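Elongation factor 1-gamma 1 (Saccharomyces cerevisiae, PDB 1NHY) is the gamma subunit of the eukaryotic elongation factor 1 complex, with a GST-like N-terminal domain that mediates interaction with eEFB1 and may dimerise the complex. Local coordinates at residues R11-W15 / K47-A51; S101-S105 / V164-I168; L107-I111 / I168-Y172; Q110-T114 / A132-V136; T114-K119 / R171-L176. All coordinates share one frame; numbering follows the deposited sequence.

Contact 1 (R11-W15 / K47-A51). With SO4 (sulfate ion), chain B.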
# COMPACT_ATOMS: atom_id res chain seq x y z
N ARG A 11 -4.92 -8.56 3.65
CA ARG A 11 -5.55 -7.26 3.79
C ARG A 11 -4.58 -6.35 3.06
O ARG A 11 -3.38 -6.62 3.04
CB ARG A 11 -5.65 -6.84 5.26
CG ARG A 11 -7.08 -6.72 5.77
CD ARG A 11 -7.13 -6.45 7.27
NE ARG A 11 -8.45 -6.76 7.83
CZ ARG A 11 -8.70 -6.95 9.12
NH1 ARG A 11 -7.73 -6.88 10.03
NH2 ARG A 11 -9.94 -7.25 9.51
N ILE A 12 -5.09 -5.29 2.45
CA ILE A 12 -4.23 -4.39 1.72
C ILE A 12 -2.92 -4.06 2.45
O ILE A 12 -1.83 -4.10 1.84
CB ILE A 12 -4.98 -3.10 1.39
CG1 ILE A 12 -5.95 -3.36 0.24
CG2 ILE A 12 -4.03 -2.01 0.94
CD1 ILE A 12 -5.23 -3.66 -1.06
N ARG A 13 -3.00 -3.74 3.75
CA ARG A 13 -1.80 -3.40 4.51
C ARG A 13 -0.77 -4.53 4.56
O ARG A 13 0.37 -4.33 4.98
CB ARG A 13 -2.17 -2.98 5.94
CG ARG A 13 -2.76 -4.08 6.77
CD ARG A 13 -3.21 -3.58 8.13
NE ARG A 13 -4.14 -4.54 8.73
CZ ARG A 13 -4.74 -4.39 9.92
NH1 ARG A 13 -4.51 -3.31 10.66
NH2 ARG A 13 -5.57 -5.33 10.36
N THR A 14 -1.16 -5.70 4.09
CA THR A 14 -0.26 -6.84 4.09
C THR A 14 0.37 -7.09 2.73
O THR A 14 1.39 -7.75 2.62
CB THR A 14 -1.00 -8.09 4.49
OG1 THR A 14 -1.24 -8.06 5.90
CG2 THR A 14 -0.19 -9.32 4.14
N TRP A 15 -0.25 -6.55 1.70
CA TRP A 15 0.25 -6.76 0.36
C TRP A 15 1.73 -6.46 0.17
O TRP A 15 2.51 -7.35 -0.17
CB TRP A 15 -0.61 -5.98 -0.62
CG TRP A 15 -2.02 -6.49 -0.73
CD1 TRP A 15 -2.70 -7.28 0.17
CD2 TRP A 15 -2.95 -6.22 -1.78
NE1 TRP A 15 -3.98 -7.51 -0.26
CE2 TRP A 15 -4.16 -6.87 -1.45
CE3 TRP A 15 -2.88 -5.48 -2.97
CZ2 TRP A 15 -5.29 -6.80 -2.27
CZ3 TRP A 15 -4.00 -5.41 -3.78
CH2 TRP A 15 -5.18 -6.07 -3.43
N LYS A 47 -2.95 -9.82 18.76
CA LYS A 47 -3.43 -10.46 17.54
C LYS A 47 -3.69 -9.46 16.40
O LYS A 47 -4.74 -9.51 15.75
CB LYS A 47 -4.71 -11.24 17.82
CG LYS A 47 -4.57 -12.33 18.86
CD LYS A 47 -5.89 -13.04 19.10
CE LYS A 47 -5.71 -14.15 20.12
NZ LYS A 47 -6.89 -15.09 20.24
N LYS A 48 -2.74 -8.57 16.15
CA LYS A 48 -2.86 -7.57 15.10
C LYS A 48 -1.90 -7.90 13.95
O LYS A 48 -0.88 -8.56 14.15
CB LYS A 48 -2.56 -6.19 15.69
CG LYS A 48 -2.38 -5.09 14.65
CD LYS A 48 -1.26 -4.10 15.04
CE LYS A 48 -0.84 -3.21 13.86
NZ LYS A 48 -2.01 -2.49 13.24
N VAL A 49 -2.21 -7.42 12.75
CA VAL A 49 -1.38 -7.70 11.60
C VAL A 49 -1.17 -6.42 10.77
O VAL A 49 -2.01 -5.53 10.79
CB VAL A 49 -2.07 -8.81 10.78
CG1 VAL A 49 -2.19 -8.43 9.33
CG2 VAL A 49 -1.30 -10.11 10.95
N PRO A 50 -0.02 -6.29 10.05
CA PRO A 50 1.14 -7.18 9.89
C PRO A 50 1.94 -7.31 11.18
O PRO A 50 2.06 -6.37 11.98
CB PRO A 50 1.94 -6.49 8.79
CG PRO A 50 0.92 -5.76 8.03
CD PRO A 50 0.09 -5.17 9.11
N ALA A 51 2.52 -8.49 11.35
CA ALA A 51 3.31 -8.81 12.52
C ALA A 51 4.58 -9.53 12.08
O ALA A 51 4.52 -10.54 11.37
CB ALA A 51 2.50 -9.69 13.43
S SO4 B . -9.02 -4.09 3.52
O1 SO4 B . -7.65 -3.81 4.01
O2 SO4 B . -9.92 -4.33 4.67
O3 SO4 B . -9.52 -2.94 2.72
O4 SO4 B . -8.99 -5.30 2.67

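Contact 2 (S101-S105 / V164-I168)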
# COMPACT_ATOMS: atom_id res chain seq x y z
N SER A 101 4.09 9.53 2.45
CA SER A 101 3.17 10.17 3.37
C SER A 101 1.84 10.64 2.79
O SER A 101 0.78 10.41 3.38
CB SER A 101 3.89 11.34 4.05
OG SER A 101 3.00 12.07 4.86
N LEU A 102 1.89 11.34 1.65
CA LEU A 102 0.68 11.82 0.99
C LEU A 102 -0.33 10.70 0.78
O LEU A 102 -1.54 10.89 0.90
CB LEU A 102 1.03 12.38 -0.38
CG LEU A 102 1.58 13.79 -0.36
CD1 LEU A 102 2.27 14.11 -1.69
CD2 LEU A 102 0.43 14.74 -0.08
N ALA A 103 0.20 9.53 0.45
CA ALA A 103 -0.62 8.37 0.22
C ALA A 103 -1.11 7.80 1.53
O ALA A 103 -2.31 7.73 1.79
CB ALA A 103 0.18 7.33 -0.52
N ASN A 104 -0.15 7.39 2.35
CA ASN A 104 -0.42 6.78 3.64
C ASN A 104 -1.28 7.61 4.56
O ASN A 104 -1.90 7.09 5.49
CB ASN A 104 0.89 6.46 4.33
CG ASN A 104 0.86 5.11 4.95
OD1 ASN A 104 -0.11 4.73 5.60
ND2 ASN A 104 1.94 4.35 4.74
N SER A 105 -1.31 8.91 4.33
CA SER A 105 -2.11 9.81 5.14
C SER A 105 -3.14 10.48 4.26
O SER A 105 -4.24 9.97 4.07
CB SER A 105 -1.22 10.86 5.78
OG SER A 105 -0.12 10.25 6.40
N VAL A 164 3.59 1.42 -1.87
CA VAL A 164 2.54 1.72 -0.90
C VAL A 164 1.41 2.50 -1.52
O VAL A 164 0.26 2.08 -1.47
CB VAL A 164 3.11 2.49 0.27
CG1 VAL A 164 1.99 3.08 1.10
CG2 VAL A 164 3.97 1.55 1.09
N ALA A 165 1.73 3.65 -2.09
CA ALA A 165 0.71 4.46 -2.72
C ALA A 165 -0.15 3.60 -3.66
O ALA A 165 -1.34 3.84 -3.82
CB ALA A 165 1.35 5.61 -3.48
N ALA A 166 0.45 2.58 -4.27
CA ALA A 166 -0.32 1.71 -5.17
C ALA A 166 -1.34 0.90 -4.41
O ALA A 166 -2.48 0.77 -4.83
CB ALA A 166 0.61 0.78 -5.93
N SER A 167 -0.92 0.36 -3.27
CA SER A 167 -1.81 -0.45 -2.45
C SER A 167 -2.97 0.39 -1.93
O SER A 167 -4.11 -0.07 -1.87
CB SER A 167 -1.05 -1.03 -1.26
OG SER A 167 -0.75 -0.02 -0.32
N ILE A 168 -2.70 1.63 -1.57
CA ILE A 168 -3.77 2.46 -1.06
C ILE A 168 -4.82 2.74 -2.13
O ILE A 168 -6.03 2.53 -1.90
CB ILE A 168 -3.19 3.76 -0.50
CG1 ILE A 168 -2.44 3.41 0.79
CG2 ILE A 168 -4.29 4.80 -0.26
CD1 ILE A 168 -1.54 4.49 1.30

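Contact 3 (L107-I111 / I168-Y172)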
# COMPACT_ATOMS: atom_id res chain seq x y z
N LEU A 107 -4.33 10.54 1.37
CA LEU A 107 -5.28 9.78 0.58
C LEU A 107 -5.96 8.63 1.31
O LEU A 107 -7.17 8.45 1.20
CB LEU A 107 -4.58 9.26 -0.66
CG LEU A 107 -5.37 8.36 -1.60
CD1 LEU A 107 -6.48 9.15 -2.28
CD2 LEU A 107 -4.42 7.78 -2.62
N CYS A 108 -5.19 7.84 2.05
CA CYS A 108 -5.73 6.71 2.78
C CYS A 108 -6.78 7.13 3.81
O CYS A 108 -7.70 6.38 4.12
CB CYS A 108 -4.59 5.99 3.48
SG CYS A 108 -5.00 4.37 4.07
N ILE A 109 -6.64 8.35 4.34
CA ILE A 109 -7.57 8.85 5.35
C ILE A 109 -9.01 8.76 4.92
O ILE A 109 -9.85 8.20 5.62
CB ILE A 109 -7.33 10.32 5.69
CG1 ILE A 109 -5.92 10.52 6.22
CG2 ILE A 109 -8.33 10.76 6.73
CD1 ILE A 109 -5.57 9.59 7.34
N GLN A 110 -9.29 9.33 3.75
CA GLN A 110 -10.64 9.37 3.22
C GLN A 110 -11.34 8.04 2.99
O GLN A 110 -12.56 8.01 2.90
CB GLN A 110 -10.65 10.20 1.95
CG GLN A 110 -10.04 11.55 2.20
CD GLN A 110 -10.55 12.16 3.49
OE1 GLN A 110 -9.86 12.91 4.15
NE2 GLN A 110 -11.78 11.83 3.85
N ILE A 111 -10.59 6.95 2.89
CA ILE A 111 -11.25 5.68 2.68
C ILE A 111 -12.35 5.49 3.74
O ILE A 111 -13.49 5.15 3.41
CB ILE A 111 -10.26 4.53 2.77
CG1 ILE A 111 -9.29 4.60 1.58
CG2 ILE A 111 -11.00 3.21 2.78
CD1 ILE A 111 -8.20 3.55 1.66
N ILE A 168 -2.70 1.63 -1.57
CA ILE A 168 -3.77 2.46 -1.06
C ILE A 168 -4.82 2.74 -2.13
O ILE A 168 -6.03 2.53 -1.90
CB ILE A 168 -3.19 3.76 -0.50
CG1 ILE A 168 -2.44 3.41 0.79
CG2 ILE A 168 -4.29 4.80 -0.26
CD1 ILE A 168 -1.54 4.49 1.30
N PHE A 169 -4.37 3.18 -3.29
CA PHE A 169 -5.26 3.46 -4.40
C PHE A 169 -6.20 2.31 -4.71
O PHE A 169 -7.36 2.52 -5.07
CB PHE A 169 -4.43 3.79 -5.63
CG PHE A 169 -4.32 5.25 -5.90
CD1 PHE A 169 -5.42 5.95 -6.36
CD2 PHE A 169 -3.12 5.94 -5.70
CE1 PHE A 169 -5.34 7.33 -6.64
CE2 PHE A 169 -3.03 7.31 -5.97
CZ PHE A 169 -4.14 8.01 -6.44
N THR A 170 -5.72 1.08 -4.56
CA THR A 170 -6.53 -0.10 -4.82
C THR A 170 -8.03 0.05 -4.49
O THR A 170 -8.83 0.27 -5.40
CB THR A 170 -5.92 -1.28 -4.08
OG1 THR A 170 -4.57 -1.43 -4.54
CG2 THR A 170 -6.68 -2.55 -4.36
N ARG A 171 -8.41 -0.03 -3.22
CA ARG A 171 -9.83 0.11 -2.85
C ARG A 171 -10.58 1.23 -3.59
O ARG A 171 -11.77 1.12 -3.84
CB ARG A 171 -9.95 0.32 -1.34
CG ARG A 171 -9.33 -0.81 -0.52
CD ARG A 171 -10.06 -2.15 -0.70
NE ARG A 171 -9.14 -3.25 -0.95
CZ ARG A 171 -9.24 -4.47 -0.41
NH1 ARG A 171 -10.23 -4.75 0.43
NH2 ARG A 171 -8.35 -5.41 -0.71
N TYR A 172 -9.89 2.32 -3.92
CA TYR A 172 -10.56 3.39 -4.65
C TYR A 172 -10.88 2.93 -6.08
O TYR A 172 -11.96 3.20 -6.61
CB TYR A 172 -9.67 4.63 -4.70
CG TYR A 172 -9.71 5.45 -3.45
CD1 TYR A 172 -10.82 6.22 -3.12
CD2 TYR A 172 -8.60 5.50 -2.60
CE1 TYR A 172 -10.84 7.03 -1.98
CE2 TYR A 172 -8.61 6.30 -1.45
CZ TYR A 172 -9.73 7.06 -1.15
OH TYR A 172 -9.71 7.85 -0.03

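Contact 4 (Q110-T114 / A132-V136)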
# COMPACT_ATOMS: atom_id res chain seq x y z
N GLN A 110 -9.29 9.33 3.75
CA GLN A 110 -10.64 9.37 3.22
C GLN A 110 -11.34 8.04 2.99
O GLN A 110 -12.56 8.01 2.90
CB GLN A 110 -10.65 10.20 1.95
CG GLN A 110 -10.04 11.55 2.20
CD GLN A 110 -10.55 12.16 3.49
OE1 GLN A 110 -9.86 12.91 4.15
NE2 GLN A 110 -11.78 11.83 3.85
N ILE A 111 -10.59 6.95 2.89
CA ILE A 111 -11.25 5.68 2.68
C ILE A 111 -12.35 5.49 3.74
O ILE A 111 -13.49 5.15 3.41
CB ILE A 111 -10.26 4.53 2.77
CG1 ILE A 111 -9.29 4.60 1.58
CG2 ILE A 111 -11.00 3.21 2.78
CD1 ILE A 111 -8.20 3.55 1.66
N ALA A 112 -12.01 5.72 5.00
CA ALA A 112 -12.98 5.56 6.09
C ALA A 112 -14.04 6.65 6.08
O ALA A 112 -14.89 6.73 6.95
CB ALA A 112 -12.25 5.55 7.42
N ASN A 113 -13.97 7.53 5.09
CA ASN A 113 -14.94 8.61 4.99
C ASN A 113 -15.69 8.50 3.69
O ASN A 113 -16.51 9.36 3.37
CB ASN A 113 -14.25 9.96 5.08
CG ASN A 113 -13.90 10.31 6.49
OD1 ASN A 113 -13.40 11.40 6.77
ND2 ASN A 113 -14.16 9.39 7.40
N THR A 114 -15.40 7.44 2.94
CA THR A 114 -16.06 7.24 1.67
C THR A 114 -16.32 5.76 1.46
O THR A 114 -17.44 5.30 1.63
CB THR A 114 -15.21 7.78 0.52
OG1 THR A 114 -14.00 7.02 0.44
CG2 THR A 114 -14.87 9.24 0.74
N ALA A 132 -15.90 14.45 2.13
CA ALA A 132 -14.70 13.61 2.17
C ALA A 132 -14.18 13.48 0.75
O ALA A 132 -12.97 13.58 0.51
CB ALA A 132 -15.03 12.23 2.75
N MSE A 133 -15.09 13.26 -0.19
CA MSE A 133 -14.71 13.12 -1.58
C MSE A 133 -13.88 14.29 -2.09
O MSE A 133 -12.94 14.11 -2.85
CB MSE A 133 -15.96 12.99 -2.45
CG MSE A 133 -16.54 11.60 -2.49
SE MSE A 133 -15.35 10.33 -3.25
CE MSE A 133 -15.32 10.92 -5.11
N ASP A 134 -14.26 15.49 -1.67
CA ASP A 134 -13.55 16.71 -2.08
C ASP A 134 -12.09 16.61 -1.67
O ASP A 134 -11.19 17.07 -2.39
CB ASP A 134 -14.18 17.93 -1.42
CG ASP A 134 -15.65 18.06 -1.74
OD1 ASP A 134 -15.99 18.30 -2.92
OD2 ASP A 134 -16.47 17.91 -0.81
N ALA A 135 -11.87 16.02 -0.49
CA ALA A 135 -10.54 15.80 0.04
C ALA A 135 -9.84 14.89 -0.96
O ALA A 135 -8.78 15.22 -1.49
CB ALA A 135 -10.63 15.12 1.39
N VAL A 136 -10.48 13.74 -1.23
CA VAL A 136 -9.98 12.76 -2.18
C VAL A 136 -9.58 13.43 -3.49
O VAL A 136 -8.49 13.21 -4.00
CB VAL A 136 -11.04 11.68 -2.48
CG1 VAL A 136 -10.52 10.73 -3.54
CG2 VAL A 136 -11.36 10.91 -1.22

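Contact 5 (T114-K119 / R171-L176)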
# COMPACT_ATOMS: atom_id res chain seq x y z
N THR A 114 -15.40 7.44 2.94
CA THR A 114 -16.06 7.24 1.67
C THR A 114 -16.32 5.76 1.46
O THR A 114 -17.44 5.30 1.63
CB THR A 114 -15.21 7.78 0.52
OG1 THR A 114 -14.00 7.02 0.44
CG2 THR A 114 -14.87 9.24 0.74
N ILE A 115 -15.29 5.00 1.11
CA ILE A 115 -15.50 3.58 0.88
C ILE A 115 -16.30 2.96 2.02
O ILE A 115 -17.38 2.44 1.79
CB ILE A 115 -14.16 2.81 0.69
CG1 ILE A 115 -13.61 3.05 -0.72
CG2 ILE A 115 -14.36 1.31 0.95
CD1 ILE A 115 -13.27 4.49 -1.01
N VAL A 116 -15.78 3.01 3.24
CA VAL A 116 -16.48 2.42 4.38
C VAL A 116 -17.96 2.82 4.44
O VAL A 116 -18.83 1.96 4.51
CB VAL A 116 -15.81 2.79 5.72
CG1 VAL A 116 -16.39 1.94 6.84
CG2 VAL A 116 -14.30 2.60 5.63
N PRO A 117 -18.26 4.14 4.43
CA PRO A 117 -19.65 4.61 4.49
C PRO A 117 -20.48 4.05 3.33
O PRO A 117 -21.47 3.34 3.54
CB PRO A 117 -19.50 6.13 4.41
CG PRO A 117 -18.19 6.36 5.07
CD PRO A 117 -17.33 5.29 4.47
N LEU A 118 -20.08 4.38 2.10
CA LEU A 118 -20.78 3.90 0.92
C LEU A 118 -20.98 2.40 0.97
O LEU A 118 -22.10 1.92 0.89
CB LEU A 118 -20.01 4.24 -0.34
CG LEU A 118 -19.92 5.73 -0.62
CD1 LEU A 118 -19.06 5.96 -1.85
CD2 LEU A 118 -21.31 6.28 -0.82
N LYS A 119 -19.89 1.66 1.11
CA LYS A 119 -20.00 0.21 1.16
C LYS A 119 -20.87 -0.20 2.35
O LYS A 119 -20.99 -1.38 2.67
CB LYS A 119 -18.61 -0.44 1.26
CG LYS A 119 -18.62 -1.94 1.05
CD LYS A 119 -17.24 -2.51 0.83
CE LYS A 119 -16.62 -2.00 -0.46
NZ LYS A 119 -15.31 -2.67 -0.71
N ARG A 171 -8.41 -0.03 -3.22
CA ARG A 171 -9.83 0.11 -2.85
C ARG A 171 -10.58 1.23 -3.59
O ARG A 171 -11.77 1.12 -3.84
CB ARG A 171 -9.95 0.32 -1.34
CG ARG A 171 -9.33 -0.81 -0.52
CD ARG A 171 -10.06 -2.15 -0.70
NE ARG A 171 -9.14 -3.25 -0.95
CZ ARG A 171 -9.24 -4.47 -0.41
NH1 ARG A 171 -10.23 -4.75 0.43
NH2 ARG A 171 -8.35 -5.41 -0.71
N TYR A 172 -9.89 2.32 -3.92
CA TYR A 172 -10.56 3.39 -4.65
C TYR A 172 -10.88 2.93 -6.08
O TYR A 172 -11.96 3.20 -6.61
CB TYR A 172 -9.67 4.63 -4.70
CG TYR A 172 -9.71 5.45 -3.45
CD1 TYR A 172 -10.82 6.22 -3.12
CD2 TYR A 172 -8.60 5.50 -2.60
CE1 TYR A 172 -10.84 7.03 -1.98
CE2 TYR A 172 -8.61 6.30 -1.45
CZ TYR A 172 -9.73 7.06 -1.15
OH TYR A 172 -9.71 7.85 -0.03
N PHE A 173 -9.95 2.22 -6.71
CA PHE A 173 -10.18 1.73 -8.06
C PHE A 173 -11.22 0.65 -8.07
O PHE A 173 -11.64 0.20 -9.12
CB PHE A 173 -8.90 1.16 -8.66
CG PHE A 173 -7.99 2.21 -9.20
CD1 PHE A 173 -8.44 3.09 -10.18
CD2 PHE A 173 -6.71 2.36 -8.68
CE1 PHE A 173 -7.63 4.10 -10.64
CE2 PHE A 173 -5.89 3.38 -9.13
CZ PHE A 173 -6.35 4.26 -10.11
N GLU A 174 -11.66 0.23 -6.89
CA GLU A 174 -12.67 -0.82 -6.83
C GLU A 174 -14.04 -0.30 -6.48
O GLU A 174 -15.04 -0.96 -6.75
CB GLU A 174 -12.26 -1.87 -5.81
CG GLU A 174 -10.94 -2.49 -6.13
CD GLU A 174 -10.65 -3.71 -5.29
OE1 GLU A 174 -10.65 -3.60 -4.04
OE2 GLU A 174 -10.43 -4.79 -5.88
N SER A 175 -14.12 0.89 -5.89
CA SER A 175 -15.41 1.40 -5.49
C SER A 175 -15.69 2.81 -5.94
O SER A 175 -16.84 3.19 -6.06
CB SER A 175 -15.54 1.33 -3.97
OG SER A 175 -14.99 0.13 -3.45
N LEU A 176 -14.66 3.59 -6.20
CA LEU A 176 -14.92 4.96 -6.59
C LEU A 176 -14.37 5.42 -7.92
O LEU A 176 -14.90 6.36 -8.51
CB LEU A 176 -14.42 5.91 -5.50
CG LEU A 176 -15.10 5.78 -4.15
CD1 LEU A 176 -14.51 6.79 -3.19
CD2 LEU A 176 -16.58 6.00 -4.31

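Contact 1 (R11-W15 / K47-A51)
Arg13 and Thr14, in the first turn of helix 12-24, pack against Val49 and Pro50 in the loop that leads into strand 51-53. A cis peptide bond precedes Pro50. This is the cis-proline loop of the thioredoxin-like fold that forms the N-terminal half of GST-like proteins.

The close-packed part lies around Thr14 and the proline ring. Thr14 OG1 is 3.6 Å from Val49 CG1, and the same oxygen is 3.8 Å from Pro50 CG. The backbone Arg13 O also meets Pro50 CG, at 3.4 Å. Phe40 of helix 37-43 touches Val49 as well.

The looser side belongs to Arg13. Its chain is extended from CG to NE and passes the Pro50 ring, with CD 3.8 Å from Pro50 CD. The guanidinium lies flat across Val49 O, which sits over its centre, 3.1 Å from Arg13 CZ. No N-H points at this oxygen. Farther out two positive groups meet, Lys48 NZ lying 3.7 Å from Arg13 NH1. Glu62 probably offsets part of this charge through a long, weak pair with Lys48. A sulfate ion, probably from the crystallisation liquor, accepts a weak bond from Ile12 N.

No hydrogen bond joins the two segments. Packing holds them, probably helped by charge-dipole attraction between the Arg13 guanidinium and Val49 O, with the like-charge pair working against it.

Contact 2 (S101-S105 / V164-I168)
Ala103 of helix 90-107 faces Ala165 and Ile168 of helix 160-175. Both helices belong to the all-helical C-terminal domain of the GST fold. The short segments run in nearly the same direction, with axes 8.8 Å apart and 28° between them. Helix 101-105 includes a wider pi-type turn at 103-105.

The apolar contacts carry the interface. The Ala103 methyl comes end-on against the flank of Ala165, Ala103 CB lying 3.6 Å from Ala165 CB. Small side chains here let the backbones come near, and the alpha carbons of this pair are the closest across the contact. Ile168 completes the packing. Its CG1 is anti to the carbonyl carbon (chi1 -70°), and the chain then extends to carry CD1 over to the other helix. There CD1 is 3.8 Å from Ala103 CB and also lies against the Ala103 backbone. Phe143 of helix 126-147 touches both alanines, so a third helix closes this face of the pair.

One mixed contact lies at the more exposed edge. Asn104 ND2 is 3.9 Å from Val164 CG1, the two side chains crossing at a slant.

Hydrogen bonds stay within each helix, and none crosses between them. Ser105 OG makes a weak bond to Ser101 O on the first helix. On the second, Val164 O takes two donors, Ile168 N and Ser167 OG. The hydroxyl approaches in the carbonyl plane on a lone pair, with Ser167 OG 2.6 Å from Val164 O.

Contact 3 (L107-I111 / I168-Y172)
Leu107 and Tyr172 are brought together by their first torsions. Leu107 has CG anti to the backbone N (chi1 177°), which sends both methyls toward helix 160-175. Tyr172 has CG anti to the carbonyl carbon (chi1 -80°), and its ring reaches back to the residues at the end of helix 90-107 and just after it.

The tyrosine hydroxyl ends at the backbone. Tyr172 OH donates to Leu107 O over 2.9 Å, the donor tilted 19° from the carbonyl plane. Ile111 N is also near Tyr172 OH, but the angle is too poor for a bond. Gln110 CB lies beside the hydroxyl at 3.2 Å from Tyr172 OH.

In the helical C-terminal domain of this GST-like fold, helix 90-107 ends here. Residues 108-111 keep helical backbone angles but lack the regular bonds, and the chain goes on to helix 115-118. The Tyr172 bond ties the C-terminal residue of helix 90-107 to helix 160-175.

The two branches of Leu107 meet different rings. CD1 slides along the tyrosine and is 3.7 Å from Tyr172 CE2. CD2 makes a CH-pi contact with Phe169, 3.7 Å from the ring centroid and over its face. Phe169 also meets Phe143 edge-to-face, so helix 126-147 joins the cluster. CD2 also touches the CG2 branch of Ile168, which in turn is 3.9 Å from Cys108 CB. On the other side of the Tyr172 ring plane from Leu107 CD1 lies Ile111. It too comes in obliquely, with CG1 3.5 Å from Tyr172 CE2.

Contact 4 (Q110-T114 / A132-V136)
Gln110, Asn113 and Thr114 lean on one side of helix 126-147, around Ala132.

Gln110 is bent at its second torsion (chi2 -45°), so it folds along the helix surface. Its CB is 3.3 Å from Val136 CG2. The amide then spans two alanines: Gln110 OE1 is 3.6 Å from Ala135 CB, and Gln110 NE2 is 3.5 Å from Ala132 CB. A weak bond from NE2 to Asn113 OD1 may help keep the amide turned this way.

Thr114 has OG1 between the backbone N and the carbonyl carbon (chi1 64°). The hydroxyl thus turns back to Gln110 O, at 3.0 Å from Thr114 OG1 and above the carbonyl plane. The methyl is left to face the helix. Thr114 CG2 is 3.6 Å from Ala132 CB. The selenium of Met133, here selenomethionine, borders the same methyl. Gln110 O also accepts from Asn113 N, and the two donors come from opposite faces of the carbonyl plane.

Asn113 packs its CB against the Ala132 methyl. Its amide turns away to Ala112, with Asn113 ND2 2.8 Å from Ala112 O and above that carbonyl plane.

This loop joins helices 90-107 and 115-118 of the GST-like C-terminal domain. Several of its polar groups bond within the loop. Toward helix 126-147, amide and carbonyl atoms lie on alanine methyls that offer no hydrogen-bonding partner, so the contact rests on packing.

Contact 5 (T114-K119 / R171-L176)
Ile115 and Ser175 have the closest alpha carbons of the two segments, 6.7 Å apart. The first segment is a short helix, 115-118, entered from Thr114 at its N-cap position, although the threonine side chain makes no capping bond. The second is the last turn of helix 160-175, and at Leu176 the backbone leaves helical angles. Tyr172 O accepts from both Ser175 N and Leu176 N there.

Ile115 is the main side chain. Its CD1 touches two partners, 3.4 Å from Leu176 CD1 and 3.6 Å from Tyr172 CE1. Leu176 uses its other branch for Leu118, with CD2 3.5 Å from Leu118 CD1. Thr114 OG1, bonded to Gln110 O, lies 3.7 Å from Leu176 CD1.

The polar side is looser. Lys119 bends at its third torsion (chi3 -65°), which brings NZ to 3.9 Å from Ser175 OG, too far for a bond. Arg171 forms a long, weak charge pair with Glu174 and a salt bridge to a bound sulfate ion.

Among the neighbouring helices, Met133 of helix 126-147 touches Leu176 and Val129 touches Pro117, while Arg171 reaches over to Ile12 and Trp15 of helix 12-24.

In the fold
Contacts 2, 3 and 5 follow one another along helix 160-175. Contacts 2 and 3 share Ile168, their centres about 7 Å apart. Contacts 3 and 5 share Arg171 and Tyr172, with centres about 8 Å apart; the Tyr172 hydroxyl also packs on Val136 of contact 4. Contact 1 belongs to the thioredoxin-like domain, its centre about 15 Å from that of contact 2. The domains meet where Ile12 CG2 packs 3.4 Å from Ser167 O. Sulfate bridges them too, through Ile12 N, weakly, and Arg171 NH1. In GSTs, glutathione binds at this boundary near the cis-proline loop. The sulfate is only consistent with a comparable pocket; no glutathione is present here.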